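Local coordinates for mitogen-activated protein kinase, putative (Map kinase-like protein) (Leishmania major, PDB 3PG1) that probably phosphorylates serine and threonine residues of proteins with ATP, as a MAP kinase-like member of the protein kinase family, at residues I14-A19 / M106-L111; Q134-F139 / E226-K231; A281-V286 / V292-I297. All coordinates share one frame; numbering follows the deposited sequence.

Contact 1: residues I14-A19 / M106-L111; sequences IAELHA and MHKLYL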
loop_
_atom_site.group_PDB
_atom_site.type_symbol
_atom_site.label_atom_id
_atom_site.label_comp_id
_atom_site.label_asym_id
_atom_site.label_seq_id
_atom_site.Cartn_x
_atom_site.Cartn_y
_atom_site.Cartn_z
ATOM N N ILE A 14 23.322 5.786 14.996
ATOM C CA ILE A 14 23.666 5.518 16.404
ATOM C C ILE A 14 24.110 6.817 17.091
ATOM O O ILE A 14 23.520 7.199 18.105
ATOM C CB ILE A 14 24.698 4.351 16.575
ATOM C CG1 ILE A 14 24.067 2.994 16.172
ATOM C CG2 ILE A 14 25.258 4.290 18.019
ATOM C CD1 ILE A 14 25.053 1.773 16.044
ATOM N N ALA A 15 25.109 7.515 16.500
ATOM C CA ALA A 15 25.663 8.775 17.025
ATOM C C ALA A 15 24.582 9.861 17.152
ATOM O O ALA A 15 24.449 10.460 18.218
ATOM C CB ALA A 15 26.800 9.259 16.136
ATOM N N GLU A 16 23.777 10.073 16.079
ATOM C CA GLU A 16 22.712 11.081 16.096
ATOM C C GLU A 16 21.661 10.805 17.170
ATOM O O GLU A 16 21.273 11.732 17.885
ATOM C CB GLU A 16 22.074 11.235 14.711
ATOM C CG GLU A 16 22.978 11.970 13.734
ATOM C CD GLU A 16 22.774 11.634 12.267
ATOM O OE1 GLU A 16 21.706 11.086 11.906
ATOM O OE2 GLU A 16 23.687 11.942 11.469
ATOM N N LEU A 17 21.222 9.532 17.301
ATOM C CA LEU A 17 20.240 9.132 18.319
ATOM C C LEU A 17 20.817 9.273 19.739
ATOM O O LEU A 17 20.071 9.581 20.669
ATOM C CB LEU A 17 19.705 7.712 18.074
ATOM C CG LEU A 17 18.791 7.511 16.834
ATOM C CD1 LEU A 17 18.314 6.081 16.747
ATOM C CD2 LEU A 17 17.575 8.431 16.867
ATOM N N HIS A 18 22.135 9.084 19.893
ATOM C CA HIS A 18 22.838 9.232 21.178
ATOM C C HIS A 18 22.850 10.696 21.621
ATOM O O HIS A 18 22.452 10.989 22.748
ATOM C CB HIS A 18 24.260 8.634 21.118
ATOM C CG HIS A 18 24.303 7.153 21.357
ATOM N ND1 HIS A 18 23.180 6.447 21.789
ATOM C CD2 HIS A 18 25.348 6.295 21.277
ATOM C CE1 HIS A 18 23.573 5.191 21.922
ATOM N NE2 HIS A 18 24.867 5.049 21.628
ATOM N N ALA A 19 23.213 11.612 20.694
ATOM C CA ALA A 19 23.215 13.070 20.873
ATOM C C ALA A 19 21.816 13.575 21.295
ATOM O O ALA A 19 21.707 14.549 22.038
ATOM C CB ALA A 19 23.642 13.747 19.573
ATOM N N MET A 106 21.673 21.148 6.458
ATOM C CA MET A 106 22.099 19.993 7.261
ATOM C C MET A 106 20.890 19.409 8.047
ATOM O O MET A 106 21.055 18.813 9.119
ATOM C CB MET A 106 23.255 20.386 8.209
ATOM C CG MET A 106 24.535 20.815 7.501
ATOM S SD MET A 106 25.524 19.440 6.853
ATOM C CE MET A 106 26.474 19.017 8.321
ATOM N N HIS A 107 19.680 19.574 7.483
ATOM C CA HIS A 107 18.419 19.113 8.075
ATOM C C HIS A 107 18.235 17.608 7.944
ATOM O O HIS A 107 18.442 17.047 6.859
ATOM C CB HIS A 107 17.214 19.869 7.483
ATOM C CG HIS A 107 17.449 21.336 7.273
ATOM N ND1 HIS A 107 17.494 21.885 6.001
ATOM C CD2 HIS A 107 17.665 22.319 8.177
ATOM C CE1 HIS A 107 17.729 23.176 6.176
ATOM N NE2 HIS A 107 17.852 23.481 7.468
ATOM N N LYS A 108 17.839 16.960 9.065
ATOM C CA LYS A 108 17.588 15.515 9.154
ATOM C C LYS A 108 16.182 15.213 9.677
ATOM O O LYS A 108 15.662 15.933 10.532
ATOM C CB LYS A 108 18.641 14.815 10.037
ATOM C CG LYS A 108 19.997 14.647 9.362
ATOM C CD LYS A 108 21.117 14.379 10.345
ATOM C CE LYS A 108 22.477 14.626 9.732
ATOM N NZ LYS A 108 23.156 15.791 10.358
ATOM N N LEU A 109 15.586 14.132 9.166
ATOM C CA LEU A 109 14.262 13.659 9.565
ATOM C C LEU A 109 14.337 12.174 9.894
ATOM O O LEU A 109 14.952 11.388 9.163
ATOM C CB LEU A 109 13.191 13.986 8.499
ATOM C CG LEU A 109 11.852 13.209 8.506
ATOM C CD1 LEU A 109 11.004 13.528 9.730
ATOM C CD2 LEU A 109 11.052 13.515 7.278
ATOM N N TYR A 110 13.749 11.812 11.032
ATOM C CA TYR A 110 13.749 10.442 11.525
ATOM C C TYR A 110 12.337 9.953 11.632
ATOM O O TYR A 110 11.454 10.646 12.160
ATOM C CB TYR A 110 14.477 10.328 12.871
ATOM C CG TYR A 110 15.866 10.928 12.861
ATOM C CD1 TYR A 110 16.988 10.139 12.630
ATOM C CD2 TYR A 110 16.058 12.292 13.068
ATOM C CE1 TYR A 110 18.271 10.688 12.616
ATOM C CE2 TYR A 110 17.331 12.860 13.017
ATOM C CZ TYR A 110 18.438 12.052 12.807
ATOM O OH TYR A 110 19.690 12.615 12.750
ATOM N N LEU A 111 12.129 8.756 11.099
ATOM C CA LEU A 111 10.839 8.113 11.043
ATOM C C LEU A 111 10.891 6.757 11.660
ATOM O O LEU A 111 11.690 5.906 11.266
ATOM C CB LEU A 111 10.386 8.031 9.588
ATOM C CG LEU A 111 10.196 9.384 8.935
ATOM C CD1 LEU A 111 10.168 9.259 7.423
ATOM C CD2 LEU A 111 8.969 10.092 9.514
#
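E16, on the N-terminal helix 7-19, reaches across to Y110 and K108 on strand 108-114 of the five-stranded antiparallel sheet of the kinase N-lobe. The contact is polar. It is small, with 171 Å² buried between the two segments, and rests on one glutamate.

The hydrogen bond comes first. Y110 OH donates to E16 OE1 at 2.7 Å. The oxygen lies at the edge of the tyrosine ring, in its plane. Seen from the carboxylate, the hydroxyl comes from above, 52° out of the carboxylate plane. The two planes are 72° apart. The aliphatic part of E16 also passes close to the hydroxyl, with CB 3.4 Å from Y110 OH. The glutamate chain is extended beyond CG, which brings its carboxylate out to the strand. On strand 96-100, F98 meets the ring of Y110, the planes nearly parallel, and is also touched by L17 of the helix.

The charges come second. E16 OE1 also makes a salt bridge with R53 NE, on the adjacent strand 48-54. The same oxygen therefore binds a hydroxyl and a guanidinium group, which should favour the ionised carboxylate. K108 is the looser partner. Its side chain crosses that of E16 at about a right angle and has a cation-pi contact with F55. A bend at its last torsion (chi4 113°) leaves the ammonium beyond salt-bridge range, with NZ 4.0 Å from E16 OE2. The methylene carbon is nearer: K108 CE lies 3.4 Å from E16 OE2.

Contact 2: residues Q134-F139 / E226-K231; sequences QHIQYF and EMFNRK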
loop_
_atom_site.group_PDB
_atom_site.type_symbol
_atom_site.label_atom_id
_atom_site.label_comp_id
_atom_site.label_asym_id
_atom_site.label_seq_id
_atom_site.Cartn_x
_atom_site.Cartn_y
_atom_site.Cartn_z
ATOM N N GLN A 134 -10.001 -20.543 6.775
ATOM C CA GLN A 134 -10.261 -19.679 7.945
ATOM C C GLN A 134 -9.236 -18.532 7.991
ATOM O O GLN A 134 -9.606 -17.403 8.299
ATOM C CB GLN A 134 -10.250 -20.480 9.278
ATOM C CG GLN A 134 -11.445 -21.431 9.436
ATOM C CD GLN A 134 -11.402 -22.722 8.606
ATOM O OE1 GLN A 134 -10.375 -23.115 8.012
ATOM N NE2 GLN A 134 -12.536 -23.415 8.548
ATOM N N HIS A 135 -7.962 -18.823 7.663
ATOM C CA HIS A 135 -6.901 -17.810 7.654
ATOM C C HIS A 135 -7.200 -16.808 6.557
ATOM O O HIS A 135 -7.034 -15.603 6.763
ATOM C CB HIS A 135 -5.511 -18.432 7.386
ATOM C CG HIS A 135 -4.936 -19.217 8.513
ATOM N ND1 HIS A 135 -4.334 -20.456 8.296
ATOM C CD2 HIS A 135 -4.899 -18.938 9.835
ATOM C CE1 HIS A 135 -3.941 -20.874 9.482
ATOM N NE2 HIS A 135 -4.259 -19.995 10.443
ATOM N N ILE A 136 -7.636 -17.302 5.376
ATOM C CA ILE A 136 -7.940 -16.409 4.218
ATOM C C ILE A 136 -9.061 -15.436 4.563
ATOM O O ILE A 136 -8.984 -14.263 4.189
ATOM C CB ILE A 136 -8.221 -17.183 2.892
ATOM C CG1 ILE A 136 -6.993 -18.060 2.516
ATOM C CG2 ILE A 136 -8.598 -16.202 1.707
ATOM C CD1 ILE A 136 -7.212 -19.129 1.413
ATOM N N GLN A 137 -10.130 -15.933 5.187
ATOM C CA GLN A 137 -11.273 -15.092 5.524
ATOM C C GLN A 137 -10.833 -13.991 6.499
ATOM O O GLN A 137 -11.192 -12.812 6.354
ATOM C CB GLN A 137 -12.404 -15.962 6.112
ATOM C CG GLN A 137 -13.673 -15.152 6.407
ATOM C CD GLN A 137 -14.526 -15.732 7.522
ATOM O OE1 GLN A 137 -15.754 -15.646 7.501
ATOM N NE2 GLN A 137 -13.912 -16.350 8.506
ATOM N N TYR A 138 -10.040 -14.389 7.502
ATOM C CA TYR A 138 -9.559 -13.453 8.523
ATOM C C TYR A 138 -8.666 -12.367 7.909
ATOM O O TYR A 138 -8.899 -11.180 8.148
ATOM C CB TYR A 138 -8.825 -14.223 9.640
ATOM C CG TYR A 138 -8.461 -13.324 10.794
ATOM C CD1 TYR A 138 -9.409 -12.954 11.742
ATOM C CD2 TYR A 138 -7.162 -12.836 10.942
ATOM C CE1 TYR A 138 -9.066 -12.156 12.832
ATOM C CE2 TYR A 138 -6.808 -12.046 12.034
ATOM C CZ TYR A 138 -7.766 -11.705 12.970
ATOM O OH TYR A 138 -7.463 -10.857 13.995
ATOM N N PHE A 139 -7.631 -12.771 7.161
ATOM C CA PHE A 139 -6.714 -11.839 6.487
ATOM C C PHE A 139 -7.461 -10.889 5.579
ATOM O O PHE A 139 -7.208 -9.684 5.605
ATOM C CB PHE A 139 -5.638 -12.605 5.641
ATOM C CG PHE A 139 -4.591 -13.406 6.395
ATOM C CD1 PHE A 139 -4.212 -13.057 7.686
ATOM C CD2 PHE A 139 -4.002 -14.526 5.821
ATOM C CE1 PHE A 139 -3.261 -13.820 8.387
ATOM C CE2 PHE A 139 -3.051 -15.282 6.522
ATOM C CZ PHE A 139 -2.681 -14.919 7.792
ATOM N N GLU A 226 -4.934 -15.374 -4.877
ATOM C CA GLU A 226 -3.562 -15.812 -4.700
ATOM C C GLU A 226 -3.373 -16.582 -3.399
ATOM O O GLU A 226 -2.562 -17.500 -3.356
ATOM C CB GLU A 226 -2.599 -14.630 -4.762
ATOM C CG GLU A 226 -1.126 -15.058 -4.811
ATOM C CD GLU A 226 -0.157 -13.923 -5.078
ATOM O OE1 GLU A 226 -0.568 -12.874 -5.631
ATOM O OE2 GLU A 226 1.017 -14.070 -4.693
ATOM N N MET A 227 -4.113 -16.220 -2.341
ATOM C CA MET A 227 -3.963 -16.953 -1.080
ATOM C C MET A 227 -4.541 -18.356 -1.224
ATOM O O MET A 227 -4.073 -19.266 -0.553
ATOM C CB MET A 227 -4.654 -16.200 0.078
ATOM C CG MET A 227 -3.802 -15.078 0.644
ATOM S SD MET A 227 -4.447 -14.374 2.183
ATOM C CE MET A 227 -5.721 -13.430 1.545
ATOM N N PHE A 228 -5.594 -18.522 -2.046
ATOM C CA PHE A 228 -6.171 -19.856 -2.272
ATOM C C PHE A 228 -5.223 -20.682 -3.159
ATOM O O PHE A 228 -4.917 -21.841 -2.848
ATOM C CB PHE A 228 -7.535 -19.769 -2.974
ATOM C CG PHE A 228 -8.699 -19.429 -2.078
ATOM C CD1 PHE A 228 -9.289 -20.406 -1.277
ATOM C CD2 PHE A 228 -9.217 -18.128 -2.043
ATOM C CE1 PHE A 228 -10.339 -20.081 -0.411
ATOM C CE2 PHE A 228 -10.285 -17.806 -1.199
ATOM C CZ PHE A 228 -10.856 -18.791 -0.403
ATOM N N ASN A 229 -4.793 -20.076 -4.279
ATOM C CA ASN A 229 -3.951 -20.711 -5.293
ATOM C C ASN A 229 -2.489 -20.864 -4.937
ATOM O O ASN A 229 -1.833 -21.751 -5.497
ATOM C CB ASN A 229 -4.125 -20.013 -6.650
ATOM C CG ASN A 229 -5.514 -20.182 -7.231
ATOM O OD1 ASN A 229 -6.343 -20.897 -6.682
ATOM N ND2 ASN A 229 -5.832 -19.478 -8.319
ATOM N N ARG A 230 -1.960 -19.996 -4.049
ATOM C CA ARG A 230 -0.542 -19.976 -3.638
ATOM C C ARG A 230 0.334 -19.563 -4.840
ATOM O O ARG A 230 1.524 -19.839 -4.872
ATOM C CB ARG A 230 -0.078 -21.328 -3.005
ATOM C CG ARG A 230 -0.913 -21.753 -1.793
ATOM C CD ARG A 230 -0.929 -20.700 -0.689
ATOM N NE ARG A 230 0.370 -20.569 -0.013
ATOM C CZ ARG A 230 0.763 -21.302 1.026
ATOM N NH1 ARG A 230 1.939 -21.087 1.588
ATOM N NH2 ARG A 230 -0.017 -22.262 1.503
ATOM N N LYS A 231 -0.283 -18.868 -5.815
ATOM C CA LYS A 231 0.351 -18.418 -7.049
ATOM C C LYS A 231 -0.452 -17.220 -7.535
ATOM O O LYS A 231 -1.689 -17.250 -7.451
ATOM C CB LYS A 231 0.321 -19.561 -8.077
ATOM C CG LYS A 231 1.061 -19.279 -9.371
ATOM C CD LYS A 231 1.454 -20.572 -10.094
ATOM C CE LYS A 231 0.340 -21.256 -10.856
ATOM N NZ LYS A 231 0.846 -22.458 -11.579
#
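The ring of F228 carries I136 on one face. The methyl CD1 of I136 sits over the ring centre, 3.7 Å from the centroid and only 14° off the ring normal. This is a CH-pi contact. The second branch of I136 touches the same ring further out, with CG2 3.7 Å from F228 CE2. The ring of F139 is used differently. M227 SD lies at its edge, near the ring plane, in a Met-aromatic contact. The sulfur is 5.0 Å from the F139 centroid and 77° off the ring normal. Its nearest ring atom is CD2 of F139, 3.7 Å from SD.

I136 is the centre of the contact. Its side chain and that of M227 run past each other in opposite directions, with I136 CG1 3.9 Å from M227 CB. The same CD1 that covers F228 also rests 3.7 Å from the backbone oxygen M227 O. The methionine chain is extended through chi2 and then bends at chi3 (-76°). The bend turns CE back toward I136, where it meets CG2 at 4.0 Å. M227 thus packs on both I136 and F139, which lie about one helical turn apart. No hydrogen bond crosses between the segments.

The contact joins helix 133-152 to the C-terminal end of helix 214-229, in the helical C-lobe of the kinase fold. The chain leaves helix 214-229 at R230, which has positive phi. Helix 120-125 packs on M227 through L120 and I124, and helix 291-300 meets F228 through A293 and I297. Y319 in a nearby loop touches I136.

Contact 3: residues A281-V286 / V292-I297; sequences AWTAVV and VALDLI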
loop_
_atom_site.group_PDB
_atom_site.type_symbol
_atom_site.label_atom_id
_atom_site.label_comp_id
_atom_site.label_asym_id
_atom_site.label_seq_id
_atom_site.Cartn_x
_atom_site.Cartn_y
_atom_site.Cartn_z
ATOM N N ALA A 281 -15.317 -20.804 -15.787
ATOM C CA ALA A 281 -16.023 -21.157 -14.560
ATOM C C ALA A 281 -15.035 -20.764 -13.454
ATOM O O ALA A 281 -13.830 -21.022 -13.577
ATOM C CB ALA A 281 -16.313 -22.659 -14.506
ATOM N N TRP A 282 -15.524 -20.068 -12.429
ATOM C CA TRP A 282 -14.656 -19.623 -11.347
ATOM C C TRP A 282 -14.038 -20.793 -10.554
ATOM O O TRP A 282 -12.863 -20.704 -10.180
ATOM C CB TRP A 282 -15.345 -18.565 -10.490
ATOM C CG TRP A 282 -15.324 -17.213 -11.145
ATOM C CD1 TRP A 282 -16.314 -16.648 -11.895
ATOM C CD2 TRP A 282 -14.216 -16.300 -11.187
ATOM N NE1 TRP A 282 -15.908 -15.423 -12.367
ATOM C CE2 TRP A 282 -14.638 -15.166 -11.915
ATOM C CE3 TRP A 282 -12.946 -16.284 -10.587
ATOM C CZ2 TRP A 282 -13.843 -14.037 -12.061
ATOM C CZ3 TRP A 282 -12.169 -15.152 -10.714
ATOM C CH2 TRP A 282 -12.625 -14.039 -11.431
ATOM N N THR A 283 -14.780 -21.942 -10.451
ATOM C CA THR A 283 -14.325 -23.193 -9.804
ATOM C C THR A 283 -12.984 -23.692 -10.402
ATOM O O THR A 283 -12.198 -24.313 -9.706
ATOM C CB THR A 283 -15.404 -24.294 -9.903
ATOM O OG1 THR A 283 -15.809 -24.429 -11.267
ATOM C CG2 THR A 283 -16.607 -24.016 -9.052
ATOM N N ALA A 284 -12.720 -23.373 -11.673
ATOM C CA ALA A 284 -11.505 -23.733 -12.399
ATOM C C ALA A 284 -10.343 -22.756 -12.141
ATOM O O ALA A 284 -9.176 -23.152 -12.177
ATOM C CB ALA A 284 -11.811 -23.786 -13.890
ATOM N N VAL A 285 -10.670 -21.465 -11.936
ATOM C CA VAL A 285 -9.690 -20.407 -11.684
ATOM C C VAL A 285 -9.139 -20.508 -10.235
ATOM O O VAL A 285 -7.940 -20.316 -10.004
ATOM C CB VAL A 285 -10.318 -18.991 -11.919
ATOM C CG1 VAL A 285 -9.249 -17.914 -11.824
ATOM C CG2 VAL A 285 -11.056 -18.900 -13.259
ATOM N N VAL A 286 -10.041 -20.699 -9.263
ATOM C CA VAL A 286 -9.679 -20.764 -7.843
ATOM C C VAL A 286 -10.283 -22.076 -7.279
ATOM O O VAL A 286 -11.311 -22.036 -6.592
ATOM C CB VAL A 286 -10.139 -19.463 -7.080
ATOM C CG1 VAL A 286 -9.424 -19.348 -5.746
ATOM C CG2 VAL A 286 -9.868 -18.209 -7.917
ATOM N N VAL A 292 -19.195 -19.421 -1.881
ATOM C CA VAL A 292 -19.408 -18.097 -1.275
ATOM C C VAL A 292 -18.158 -17.227 -1.497
ATOM O O VAL A 292 -18.267 -16.056 -1.861
ATOM C CB VAL A 292 -19.798 -18.188 0.219
ATOM C CG1 VAL A 292 -20.103 -16.804 0.773
ATOM C CG2 VAL A 292 -21.008 -19.132 0.420
ATOM N N ALA A 293 -16.991 -17.819 -1.276
ATOM C CA ALA A 293 -15.689 -17.187 -1.523
ATOM C C ALA A 293 -15.536 -16.830 -3.017
ATOM O O ALA A 293 -15.071 -15.726 -3.351
ATOM C CB ALA A 293 -14.578 -18.136 -1.089
ATOM N N LEU A 294 -15.940 -17.761 -3.925
ATOM C CA LEU A 294 -15.836 -17.515 -5.369
ATOM C C LEU A 294 -16.708 -16.357 -5.822
ATOM O O LEU A 294 -16.295 -15.613 -6.698
ATOM C CB LEU A 294 -16.213 -18.748 -6.198
ATOM C CG LEU A 294 -15.165 -19.831 -6.302
ATOM C CD1 LEU A 294 -15.778 -21.075 -6.950
ATOM C CD2 LEU A 294 -13.936 -19.333 -7.070
ATOM N N ASP A 295 -17.934 -16.290 -5.285
ATOM C CA ASP A 295 -18.915 -15.255 -5.554
ATOM C C ASP A 295 -18.307 -13.888 -5.214
ATOM O O ASP A 295 -18.381 -12.974 -6.025
ATOM C CB ASP A 295 -20.198 -15.498 -4.751
ATOM C CG ASP A 295 -21.250 -14.458 -5.077
ATOM O OD1 ASP A 295 -21.825 -14.527 -6.191
ATOM O OD2 ASP A 295 -21.391 -13.492 -4.293
ATOM N N LEU A 296 -17.650 -13.766 -4.047
ATOM C CA LEU A 296 -17.013 -12.495 -3.704
ATOM C C LEU A 296 -15.813 -12.183 -4.626
ATOM O O LEU A 296 -15.721 -11.077 -5.158
ATOM C CB LEU A 296 -16.587 -12.481 -2.221
ATOM C CG LEU A 296 -15.740 -11.253 -1.795
ATOM C CD1 LEU A 296 -16.535 -9.895 -2.047
ATOM C CD2 LEU A 296 -15.316 -11.392 -0.301
ATOM N N ILE A 297 -14.925 -13.154 -4.856
ATOM C CA ILE A 297 -13.775 -12.937 -5.762
ATOM C C ILE A 297 -14.257 -12.436 -7.113
ATOM O O ILE A 297 -13.686 -11.491 -7.644
ATOM C CB ILE A 297 -12.944 -14.249 -5.945
ATOM C CG1 ILE A 297 -12.208 -14.597 -4.661
ATOM C CG2 ILE A 297 -11.948 -14.129 -7.145
ATOM C CD1 ILE A 297 -11.649 -16.077 -4.637
#
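W282 and L294 mark the closest backbone approach, 6.4 Å between their CA atoms, where a short, weakly bonded helical turn at about 282-285 lies beside helix 291-300. Both segments belong to the helical C-lobe of the kinase fold. The side chain of L294 reaches from the helix to the turn. Its two methyl groups have different partners. CD2 faces the start and end of the turn, lying 3.6 Å from the backbone oxygen W282 O and 3.8 Å from V286 CB. CD1 goes to the outer side, where T283 CG2 meets it at 3.7 Å. T283 and L294 cross at about a right angle. The CB of T283 itself points away from the helix. Its OG1 stands between the backbone N and the carbonyl carbon (chi1 52°), and this rotation puts the methyl on L294.

About one turn further along the helix, I297 continues the contact. Its CG2 approaches the indole of W282 obliquely, 3.7 Å from CZ3 at the far side of the six-membered ring. The other branch goes to V286. The side chains of I297 and V286 reach toward each other tip to tip, with CD1 and CG1 4.1 Å apart. The two branches of I297 thus serve both ends of the turn.

The indole also packs on V249 and V250 of helix 239-250, while helix 214-229 supports V286 through F228 and I297 through M224.

The side-chain contacts are apolar, and no hydrogen bond crosses between the segments. The oxygen W282 O that borders L294 is used within its own turn, accepting a bond from V286 N. Between these two segments, then, van der Waals packing and the burial of methyl groups do the work. The short link of five residues also keeps them close.

The three contacts follow one another along the chain, each closing before the next opens. Contact 1 adds the N-terminal helix 7-19 to the five-stranded sheet of the N-lobe. Contacts 2 and 3 belong to the helices of the C-lobe, on the opposite side of the chain's centre. The centre of contact 1 is about 41 Å from that of contact 2 and about 51 Å from that of contact 3. Contacts 2 and 3 are neighbours, with centres about 13 Å apart. The end of helix 214-229 joins them: F228 packs on V286 and A293, and N229 ND2 probably bonds to V285 O. The contacts thus lie in the two lobes between which protein kinases bind ATP.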